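Local coordinates for calcium-regulated actin-bundling protein (Dictyostelium discoideum, PDB 4X3N) that binds actin filaments and cross-links them into bundles under calcium control, and may contribute to the structure and reorganization of filopodia and pseudopodia, at residues Phe96-Leu100 against Arg135-Arg140; Glu192-Ile197 against Gln236-Leu241; Ala199-Lys204 against Ile228-Lys234. One frame throughout, in Å; residues are numbered along the deposited sequence.

Contact 1: Phe96-Leu100 against Arg135-Arg140; sequences FDIAL and RKQELR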
loop_
_atom_site.group_PDB
_atom_site.type_symbol
_atom_site.label_atom_id
_atom_site.label_comp_id
_atom_site.label_asym_id
_atom_site.label_seq_id
_atom_site.Cartn_x
_atom_site.Cartn_y
_atom_site.Cartn_z
ATOM N N PHE A 96 -1.059 2.530 9.864
ATOM C CA PHE A 96 -1.266 2.329 11.293
ATOM C C PHE A 96 -0.223 1.383 11.970
ATOM O O PHE A 96 0.130 1.542 13.182
ATOM C CB PHE A 96 -2.697 1.821 11.563
ATOM C CG PHE A 96 -3.789 2.857 11.457
ATOM C CD1 PHE A 96 -3.559 4.154 11.089
ATOM C CD2 PHE A 96 -5.094 2.457 11.680
ATOM C CE1 PHE A 96 -4.598 5.040 10.967
ATOM C CE2 PHE A 96 -6.137 3.346 11.576
ATOM C CZ PHE A 96 -5.893 4.649 11.228
ATOM N N ASP A 97 0.318 0.428 11.225
ATOM C CA ASP A 97 1.309 -0.429 11.834
ATOM C C ASP A 97 2.607 0.363 12.040
ATOM O O ASP A 97 3.234 0.265 13.108
ATOM C CB ASP A 97 1.552 -1.692 11.019
ATOM C CG ASP A 97 0.412 -2.683 11.134
ATOM O OD1 ASP A 97 -0.205 -2.813 12.206
ATOM O OD2 ASP A 97 0.138 -3.321 10.137
ATOM N N ILE A 98 3.022 1.117 11.015
ATOM C CA ILE A 98 4.191 1.923 11.162
ATOM C C ILE A 98 4.010 3.061 12.232
ATOM O O ILE A 98 4.933 3.341 12.988
ATOM C CB ILE A 98 4.632 2.503 9.821
ATOM C CG1 ILE A 98 4.863 1.411 8.777
ATOM C CG2 ILE A 98 5.901 3.278 10.011
ATOM C CD1 ILE A 98 5.854 0.309 9.171
ATOM N N ALA A 99 2.834 3.700 12.282
ATOM C CA ALA A 99 2.486 4.648 13.336
ATOM C C ALA A 99 2.649 4.082 14.707
ATOM O O ALA A 99 3.192 4.733 15.635
ATOM C CB ALA A 99 1.064 5.180 13.168
ATOM N N LEU A 100 2.172 2.871 14.878
ATOM C CA LEU A 100 2.395 2.150 16.100
ATOM C C LEU A 100 3.868 2.063 16.508
ATOM O O LEU A 100 4.224 2.298 17.649
ATOM C CB LEU A 100 1.769 0.772 15.947
ATOM C CG LEU A 100 1.477 0.050 17.221
ATOM C CD1 LEU A 100 0.393 -0.998 17.036
ATOM C CD2 LEU A 100 2.768 -0.586 17.706
ATOM N N ARG A 135 -3.823 1.656 21.158
ATOM C CA ARG A 135 -3.169 2.543 20.215
ATOM C C ARG A 135 -3.986 2.627 18.917
ATOM O O ARG A 135 -4.330 3.690 18.511
ATOM C CB ARG A 135 -1.771 2.044 19.875
ATOM C CG ARG A 135 -0.938 2.983 19.039
ATOM C CD ARG A 135 0.175 3.501 19.891
ATOM N NE ARG A 135 -0.187 4.739 20.502
ATOM C CZ ARG A 135 0.437 5.297 21.538
ATOM N NH1 ARG A 135 1.485 4.730 22.138
ATOM N NH2 ARG A 135 -0.011 6.465 21.960
ATOM N N LYS A 136 -4.279 1.511 18.267
ATOM C CA LYS A 136 -4.937 1.575 16.942
ATOM C C LYS A 136 -6.310 2.149 17.033
ATOM O O LYS A 136 -6.748 2.888 16.189
ATOM C CB LYS A 136 -4.982 0.199 16.257
ATOM C CG LYS A 136 -3.644 -0.166 15.676
ATOM C CD LYS A 136 -3.825 -1.157 14.583
ATOM C CE LYS A 136 -2.509 -1.385 13.891
ATOM N NZ LYS A 136 -2.733 -2.404 12.865
ATOM N N GLN A 137 -6.969 1.862 18.128
ATOM C CA GLN A 137 -8.259 2.461 18.442
ATOM C C GLN A 137 -8.169 3.987 18.638
ATOM O O GLN A 137 -9.060 4.736 18.194
ATOM C CB GLN A 137 -8.777 1.826 19.721
ATOM C CG GLN A 137 -10.201 2.213 20.131
ATOM C CD GLN A 137 -10.560 1.613 21.517
ATOM O OE1 GLN A 137 -9.990 0.600 21.971
ATOM N NE2 GLN A 137 -11.503 2.248 22.188
ATOM N N GLU A 138 -7.083 4.465 19.232
ATOM C CA GLU A 138 -6.933 5.931 19.319
ATOM C C GLU A 138 -6.628 6.530 17.929
ATOM O O GLU A 138 -7.060 7.588 17.625
ATOM C CB GLU A 138 -5.823 6.305 20.264
ATOM C CG GLU A 138 -5.698 7.801 20.526
ATOM C CD GLU A 138 -4.886 8.061 21.781
ATOM O OE1 GLU A 138 -5.526 8.288 22.827
ATOM O OE2 GLU A 138 -3.637 7.988 21.727
ATOM N N LEU A 139 -5.848 5.844 17.125
ATOM C CA LEU A 139 -5.526 6.380 15.777
ATOM C C LEU A 139 -6.804 6.591 14.997
ATOM O O LEU A 139 -7.028 7.615 14.397
ATOM C CB LEU A 139 -4.603 5.400 15.002
ATOM C CG LEU A 139 -3.228 5.129 15.614
ATOM C CD1 LEU A 139 -2.370 4.345 14.646
ATOM C CD2 LEU A 139 -2.505 6.395 16.017
ATOM N N ARG A 140 -7.628 5.557 15.017
ATOM C CA ARG A 140 -8.887 5.453 14.335
ATOM C C ARG A 140 -9.967 6.389 14.869
ATOM O O ARG A 140 -10.689 6.984 14.094
ATOM C CB ARG A 140 -9.355 3.999 14.540
ATOM C CG ARG A 140 -10.490 3.534 13.735
ATOM C CD ARG A 140 -10.653 2.054 14.019
ATOM N NE ARG A 140 -9.636 1.282 13.300
ATOM C CZ ARG A 140 -8.887 0.334 13.847
ATOM N NH1 ARG A 140 -9.041 -0.000 15.140
ATOM N NH2 ARG A 140 -8.023 -0.315 13.063
#
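Phe96 and Leu139 both carry CG anti to the carbonyl carbon (chi1 -75° for Phe96), and the two side chains lie side by side, pointing opposite ways, between helices 96-111 and 132-143. Leu139 CB sits almost straight above the centre of the Phe96 ring, a CH-pi contact 4.0 Å from the centroid. Beyond it, Leu139 CD1 lies against Phe96 CD1 at 3.8 Å; this one branch of the leucine thus touches both the ring and the Ala99 methyl. The guanidinium of Arg140 comes to the ring edge through NH2, 4.3 Å from Phe96 CD2; the same NH2 makes a salt bridge with Asp97 of the second subunit, and NH1 binds a citrate. Lys136 runs out extended beyond CG and passes its CE by Phe96 CB at 4.0 Å and by Leu100 CD1. At its end NZ makes a salt bridge to Asp97 OD1 at 2.6 Å, the amine standing above the carboxylate plane, 41° out of it. The same OD1 also meets Arg140 of the third subunit, and Lys136 NZ a bound citrate; the paired positive charges would probably hold Asp97 ionised. Leu100 CG packs on the aliphatic Arg135 CG at 4.2 Å, the guanidinium of Arg135 turning off to the carbonyl of Gln128. The helix segments run at 118° to each other, their axes 10.3 Å apart at closest. Val151 of strand 150-152 packs on Ala99 and Leu139, Tyr103 adds to Leu139 from helix 96-111, and Phe96 touches Asp144, a calcium ligand just beyond helix 132-143.

Contact 2: Glu192-Ile197 against Gln236-Leu241; sequences EVNKRI and QLNFAL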
loop_
_atom_site.group_PDB
_atom_site.type_symbol
_atom_site.label_atom_id
_atom_site.label_comp_id
_atom_site.label_asym_id
_atom_site.label_seq_id
_atom_site.Cartn_x
_atom_site.Cartn_y
_atom_site.Cartn_z
ATOM N N GLU A 192 18.930 22.714 -0.305
ATOM C CA GLU A 192 20.137 22.571 -1.096
ATOM C C GLU A 192 21.356 22.139 -0.198
ATOM O O GLU A 192 22.210 21.419 -0.640
ATOM C CB GLU A 192 20.364 23.877 -1.850
ATOM C CG GLU A 192 21.717 24.014 -2.517
ATOM C CD GLU A 192 21.944 23.032 -3.629
ATOM O OE1 GLU A 192 20.951 22.596 -4.199
ATOM O OE2 GLU A 192 23.119 22.695 -3.898
ATOM N N VAL A 193 21.439 22.552 1.060
ATOM C CA VAL A 193 22.433 21.971 1.925
ATOM C C VAL A 193 22.231 20.461 2.042
ATOM O O VAL A 193 23.204 19.710 2.021
ATOM C CB VAL A 193 22.444 22.593 3.321
ATOM C CG1 VAL A 193 23.418 21.878 4.230
ATOM C CG2 VAL A 193 22.736 24.083 3.287
ATOM N N ASN A 194 20.983 19.989 2.213
ATOM C CA ASN A 194 20.764 18.561 2.253
ATOM C C ASN A 194 21.282 17.899 0.985
ATOM O O ASN A 194 21.962 16.856 1.030
ATOM C CB ASN A 194 19.313 18.222 2.438
ATOM C CG ASN A 194 18.855 18.583 3.844
ATOM O OD1 ASN A 194 19.641 18.544 4.767
ATOM N ND2 ASN A 194 17.615 18.968 3.983
ATOM N N LYS A 195 20.992 18.507 -0.148
ATOM C CA LYS A 195 21.452 17.888 -1.364
ATOM C C LYS A 195 22.989 17.811 -1.359
ATOM O O LYS A 195 23.532 16.847 -1.781
ATOM C CB LYS A 195 20.876 18.674 -2.523
ATOM C CG LYS A 195 21.172 18.106 -3.884
ATOM C CD LYS A 195 20.365 18.794 -5.020
ATOM C CE LYS A 195 21.078 19.969 -5.730
ATOM N NZ LYS A 195 22.529 19.851 -6.105
ATOM N N ARG A 196 23.695 18.841 -0.932
ATOM C CA ARG A 196 25.167 18.792 -0.919
ATOM C C ARG A 196 25.722 17.808 0.132
ATOM O O ARG A 196 26.729 17.182 -0.080
ATOM C CB ARG A 196 25.707 20.164 -0.675
ATOM C CG ARG A 196 25.403 21.205 -1.759
ATOM C CD ARG A 196 25.859 20.683 -3.140
ATOM N NE ARG A 196 25.319 21.539 -4.179
ATOM C CZ ARG A 196 25.903 21.854 -5.353
ATOM N NH1 ARG A 196 27.085 21.357 -5.722
ATOM N NH2 ARG A 196 25.270 22.684 -6.183
ATOM N N ILE A 197 25.013 17.657 1.244
ATOM C CA ILE A 197 25.359 16.688 2.254
ATOM C C ILE A 197 25.254 15.300 1.688
ATOM O O ILE A 197 26.170 14.472 1.871
ATOM C CB ILE A 197 24.408 16.791 3.465
ATOM C CG1 ILE A 197 24.764 17.996 4.331
ATOM C CG2 ILE A 197 24.494 15.496 4.249
ATOM C CD1 ILE A 197 23.696 18.384 5.357
ATOM N N GLN A 236 31.579 22.502 -2.060
ATOM C CA GLN A 236 30.248 22.895 -2.491
ATOM C C GLN A 236 29.324 22.927 -1.256
ATOM O O GLN A 236 28.472 23.808 -1.115
ATOM C CB GLN A 236 29.737 21.894 -3.506
ATOM C CG GLN A 236 30.402 21.945 -4.894
ATOM C CD GLN A 236 30.103 23.244 -5.613
ATOM O OE1 GLN A 236 28.970 23.796 -5.549
ATOM N NE2 GLN A 236 31.107 23.748 -6.341
ATOM N N LEU A 237 29.500 21.967 -0.364
ATOM C CA LEU A 237 28.703 21.944 0.893
ATOM C C LEU A 237 28.984 23.179 1.716
ATOM O O LEU A 237 28.061 23.911 2.117
ATOM C CB LEU A 237 29.020 20.663 1.648
ATOM C CG LEU A 237 28.395 20.426 3.016
ATOM C CD1 LEU A 237 26.928 20.664 2.997
ATOM C CD2 LEU A 237 28.671 19.002 3.444
ATOM N N ASN A 238 30.259 23.466 1.941
ATOM C CA ASN A 238 30.640 24.678 2.681
ATOM C C ASN A 238 30.027 25.939 2.131
ATOM O O ASN A 238 29.563 26.802 2.876
ATOM C CB ASN A 238 32.148 24.849 2.711
ATOM C CG ASN A 238 32.881 23.745 3.496
ATOM O OD1 ASN A 238 32.339 23.079 4.385
ATOM N ND2 ASN A 238 34.162 23.587 3.180
ATOM N N PHE A 239 29.976 26.059 0.806
ATOM C CA PHE A 239 29.395 27.248 0.204
ATOM C C PHE A 239 27.862 27.203 0.343
ATOM O O PHE A 239 27.229 28.233 0.561
ATOM C CB PHE A 239 29.833 27.437 -1.274
ATOM C CG PHE A 239 31.173 28.180 -1.452
ATOM C CD1 PHE A 239 31.199 29.569 -1.645
ATOM C CD2 PHE A 239 32.398 27.501 -1.424
ATOM C CE1 PHE A 239 32.405 30.246 -1.823
ATOM C CE2 PHE A 239 33.618 28.189 -1.597
ATOM C CZ PHE A 239 33.622 29.562 -1.786
ATOM N N ALA A 240 27.264 26.023 0.191
ATOM C CA ALA A 240 25.807 25.904 0.329
ATOM C C ALA A 240 25.399 26.339 1.735
ATOM O O ALA A 240 24.373 26.986 1.907
ATOM C CB ALA A 240 25.392 24.482 0.090
ATOM N N LEU A 241 26.227 26.016 2.729
ATOM C CA LEU A 241 25.950 26.427 4.139
ATOM C C LEU A 241 25.945 27.963 4.306
ATOM O O LEU A 241 25.183 28.513 5.107
ATOM C CB LEU A 241 26.997 25.853 5.104
ATOM C CG LEU A 241 26.897 24.386 5.483
ATOM C CD1 LEU A 241 28.157 23.898 6.213
ATOM C CD2 LEU A 241 25.637 24.167 6.330
#
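Arg196 lies across Leu237, Ala240 and Gln236, its chain bent at chi2 so that the guanidinium folds back toward Glu192 on its own helix. Its CB rests on the backbone of the facing helix, 3.8 Å from Leu237 CA, and also near Leu237 CD1. CG comes next, against the methyl of Ala240 at 3.8 Å, and CD passes Gln236 CB. NE then turns away from the partner helix and donates to Glu192 OE2 at 2.5 Å, nearly straight (171°) and lying in the guanidinium plane, with a second, weak bond from NH2 to the same oxygen. Lys195 NZ adds a long ion pair to this oxygen, making a small salt-bridge network that fixes the rotation of the guanidinium. NH1, at the far side, approaches Gln236 OE1 at 3.1 Å, but the oxygen stands over the guanidinium face and the angle is too poor for a hydrogen bond; guanidinium and amide planes are 27° apart. Cut back to an alanine here, the side chain would probably leave Glu192 without its main ionic mate and the Ala240 methyl and Gln236 side chain without cover. On the more buried flank the contact is apolar. Leu237 CD1 lies 3.7 Å from Ile197 CG1 and also meets Val193 CG1, which in turn touches Leu241 CD2 at 3.8 Å. Val193 CG2 is set against the carbonyl oxygen of Ala240. Lys286 and Tyr290 of helix 273-290 pack on this apolar side. With axes 8.9 Å apart and directions at 166°, the pair is a close antiparallel helix packing, part of a helical bundle in the C-terminal F-actin-bundling region.

Contact 3: Ala199-Lys204 against Ile228-Lys234; sequences AYEEEK and IDSGPLK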
loop_
_atom_site.group_PDB
_atom_site.type_symbol
_atom_site.label_atom_id
_atom_site.label_comp_id
_atom_site.label_asym_id
_atom_site.label_seq_id
_atom_site.Cartn_x
_atom_site.Cartn_y
_atom_site.Cartn_z
ATOM N N ALA A 199 25.410 14.378 -1.556
ATOM C CA ALA A 199 26.499 14.265 -2.518
ATOM C C ALA A 199 27.830 13.967 -1.786
ATOM O O ALA A 199 28.541 13.034 -2.152
ATOM C CB ALA A 199 26.631 15.564 -3.305
ATOM N N TYR A 200 28.149 14.737 -0.752
ATOM C CA TYR A 200 29.375 14.526 0.054
ATOM C C TYR A 200 29.451 13.182 0.783
ATOM O O TYR A 200 30.450 12.457 0.699
ATOM C CB TYR A 200 29.551 15.672 1.038
ATOM C CG TYR A 200 30.593 15.457 2.139
ATOM C CD1 TYR A 200 31.963 15.638 1.897
ATOM C CD2 TYR A 200 30.200 15.186 3.432
ATOM C CE1 TYR A 200 32.892 15.497 2.906
ATOM C CE2 TYR A 200 31.120 15.053 4.462
ATOM C CZ TYR A 200 32.457 15.203 4.196
ATOM O OH TYR A 200 33.339 15.027 5.232
ATOM N N GLU A 201 28.382 12.811 1.460
ATOM C CA GLU A 201 28.373 11.523 2.155
ATOM C C GLU A 201 28.312 10.375 1.186
ATOM O O GLU A 201 28.845 9.311 1.469
ATOM C CB GLU A 201 27.226 11.415 3.140
ATOM C CG GLU A 201 27.294 12.455 4.207
ATOM C CD GLU A 201 28.246 12.149 5.372
ATOM O OE1 GLU A 201 29.059 11.229 5.336
ATOM O OE2 GLU A 201 28.169 12.924 6.331
ATOM N N GLU A 202 27.733 10.556 -0.010
ATOM C CA GLU A 202 27.732 9.380 -0.941
ATOM C C GLU A 202 29.110 9.116 -1.481
ATOM O O GLU A 202 29.556 7.962 -1.622
ATOM C CB GLU A 202 26.698 9.548 -2.071
ATOM C CG GLU A 202 25.307 9.085 -1.610
ATOM C CD GLU A 202 24.187 9.461 -2.560
ATOM O OE1 GLU A 202 24.487 10.206 -3.527
ATOM O OE2 GLU A 202 23.026 9.019 -2.322
ATOM N N GLU A 203 29.793 10.174 -1.807
ATOM C CA GLU A 203 31.150 10.018 -2.256
ATOM C C GLU A 203 32.096 9.461 -1.164
ATOM O O GLU A 203 33.001 8.751 -1.454
ATOM C CB GLU A 203 31.666 11.371 -2.640
ATOM C CG GLU A 203 33.156 11.441 -2.918
ATOM C CD GLU A 203 33.530 10.724 -4.187
ATOM O OE1 GLU A 203 32.683 10.022 -4.788
ATOM O OE2 GLU A 203 34.711 10.817 -4.575
ATOM N N LYS A 204 31.963 9.927 0.061
ATOM C CA LYS A 204 32.696 9.366 1.165
ATOM C C LYS A 204 32.480 7.867 1.206
ATOM O O LYS A 204 33.440 7.111 1.277
ATOM C CB LYS A 204 32.176 9.978 2.440
ATOM C CG LYS A 204 33.254 10.307 3.404
ATOM C CD LYS A 204 32.693 10.691 4.763
ATOM C CE LYS A 204 33.328 11.984 5.155
ATOM N NZ LYS A 204 32.801 12.366 6.486
ATOM N N ILE A 228 39.300 14.137 1.615
ATOM C CA ILE A 228 37.966 14.472 1.117
ATOM C C ILE A 228 37.479 15.845 1.478
ATOM O O ILE A 228 36.784 16.478 0.684
ATOM C CB ILE A 228 36.900 13.445 1.563
ATOM C CG1 ILE A 228 35.642 13.634 0.744
ATOM C CG2 ILE A 228 36.600 13.574 3.056
ATOM C CD1 ILE A 228 34.724 12.460 0.787
ATOM N N ASP A 229 37.829 16.337 2.647
ATOM C CA ASP A 229 37.314 17.631 3.050
ATOM C C ASP A 229 38.033 18.842 2.471
ATOM O O ASP A 229 37.725 19.957 2.817
ATOM C CB ASP A 229 37.286 17.714 4.547
ATOM C CG ASP A 229 36.320 16.751 5.127
ATOM O OD1 ASP A 229 35.315 16.403 4.456
ATOM O OD2 ASP A 229 36.556 16.330 6.265
ATOM N N SER A 230 38.981 18.620 1.577
ATOM C CA SER A 230 39.517 19.717 0.817
ATOM C C SER A 230 39.142 19.443 -0.642
ATOM O O SER A 230 39.653 20.059 -1.560
ATOM C CB SER A 230 41.047 19.796 1.058
ATOM O OG SER A 230 41.669 18.531 0.830
ATOM N N GLY A 231 38.211 18.520 -0.853
ATOM C CA GLY A 231 37.734 18.192 -2.202
ATOM C C GLY A 231 36.568 19.054 -2.651
ATOM O O GLY A 231 36.105 19.913 -1.938
ATOM N N PRO A 232 36.123 18.850 -3.878
ATOM C CA PRO A 232 35.083 19.680 -4.428
ATOM C C PRO A 232 33.776 19.578 -3.701
ATOM O O PRO A 232 33.131 20.577 -3.470
ATOM C CB PRO A 232 34.902 19.142 -5.855
ATOM C CG PRO A 232 35.765 17.960 -5.989
ATOM C CD PRO A 232 36.798 18.044 -4.908
ATOM N N LEU A 233 33.348 18.363 -3.425
ATOM C CA LEU A 233 32.000 18.151 -2.859
ATOM C C LEU A 233 31.914 18.788 -1.462
ATOM O O LEU A 233 30.886 19.344 -1.087
ATOM C CB LEU A 233 31.668 16.671 -2.810
ATOM C CG LEU A 233 31.677 16.000 -4.197
ATOM C CD1 LEU A 233 31.583 14.489 -4.137
ATOM C CD2 LEU A 233 30.542 16.566 -5.016
ATOM N N LYS A 234 33.012 18.764 -0.730
ATOM C CA LYS A 234 33.002 19.374 0.577
ATOM C C LYS A 234 33.002 20.869 0.376
ATOM O O LYS A 234 32.276 21.603 1.023
ATOM C CB LYS A 234 34.175 18.927 1.431
ATOM C CG LYS A 234 34.198 19.609 2.811
ATOM C CD LYS A 234 32.805 19.522 3.430
ATOM C CE LYS A 234 32.775 19.236 4.919
ATOM N NZ LYS A 234 33.149 20.482 5.598
#
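Tyr200 joins the two segments by its hydroxyl, its ring and the stem of its side chain. Among the polar contacts, Tyr200 OH donates to Asp229 OD1 at 2.5 Å, using the syn lone pair of the carboxylate, with ring and carboxylate planes 31° apart. That oxygen lies near the plane of the ring, at its edge. Lys204 NZ gives a weak bond to the same hydroxyl; the phenol oxygen thus has a short bond to the 3-10 segment 228-229 and a weak one from its own helix. The Lys204 amine is 5.2 Å from Asp229 OD1, close enough that its charge would probably favour the ionised carboxylate. Over one face of the Tyr200 ring, displaced toward the rim, lies Lys234 CD. The aliphatic chain of Lys234 does this packing, its CB 3.9 Å from Tyr200 CE1. Lys234 NZ is 5.9 Å from the centroid of the Tyr200 ring, so any cation-pi attraction is at most weak; the amine bonds instead to Asn238 OD1 and the carbonyl of Tyr290. The apolar contacts are made by branches of Ile228 and Leu233. Ile228 has CG1 anti to the backbone N (chi1 -166°), which carries CD1 to Lys204 CG at 3.7 Å while CG1 meets Tyr200 CE1 at 4.0 Å. Leu233 CD1 is pressed on Glu203 CB at 3.5 Å, the two chains crossing at about a right angle, and Leu233 CD2 comes near the methyl of Ala199. Glu203 forms a salt bridge with Arg206 one turn on. The contact thus sets the long helix 181-211 against the turn after helix 220-227 and, past the N-cap Gly231, against the first turn of helix 232-255.

How the contacts relate
Contact 1 is buried, contact 2 partly so, and contact 3 lies at the surface. Contacts 2 and 3 hold the same pair of helices, 181-211 and 232-255, with centres 10 Å apart, and they meet where Leu237 CD2 packs on Tyr200 CD2 at 4.1 Å. Contact 1 lies on the far side of the chain's centre, about 37 Å and 41 Å from them between centres, beside the calcium site and against neighbouring subunits. Its one salt bridge between segments sits beside an aromatic and aliphatic core; in contact 2 the ions pair within one helix while apolar groups bridge the helices; in contact 3 a tyrosine-aspartate hydrogen bond joins the segments beside apolar packing of Ile228 and Leu233.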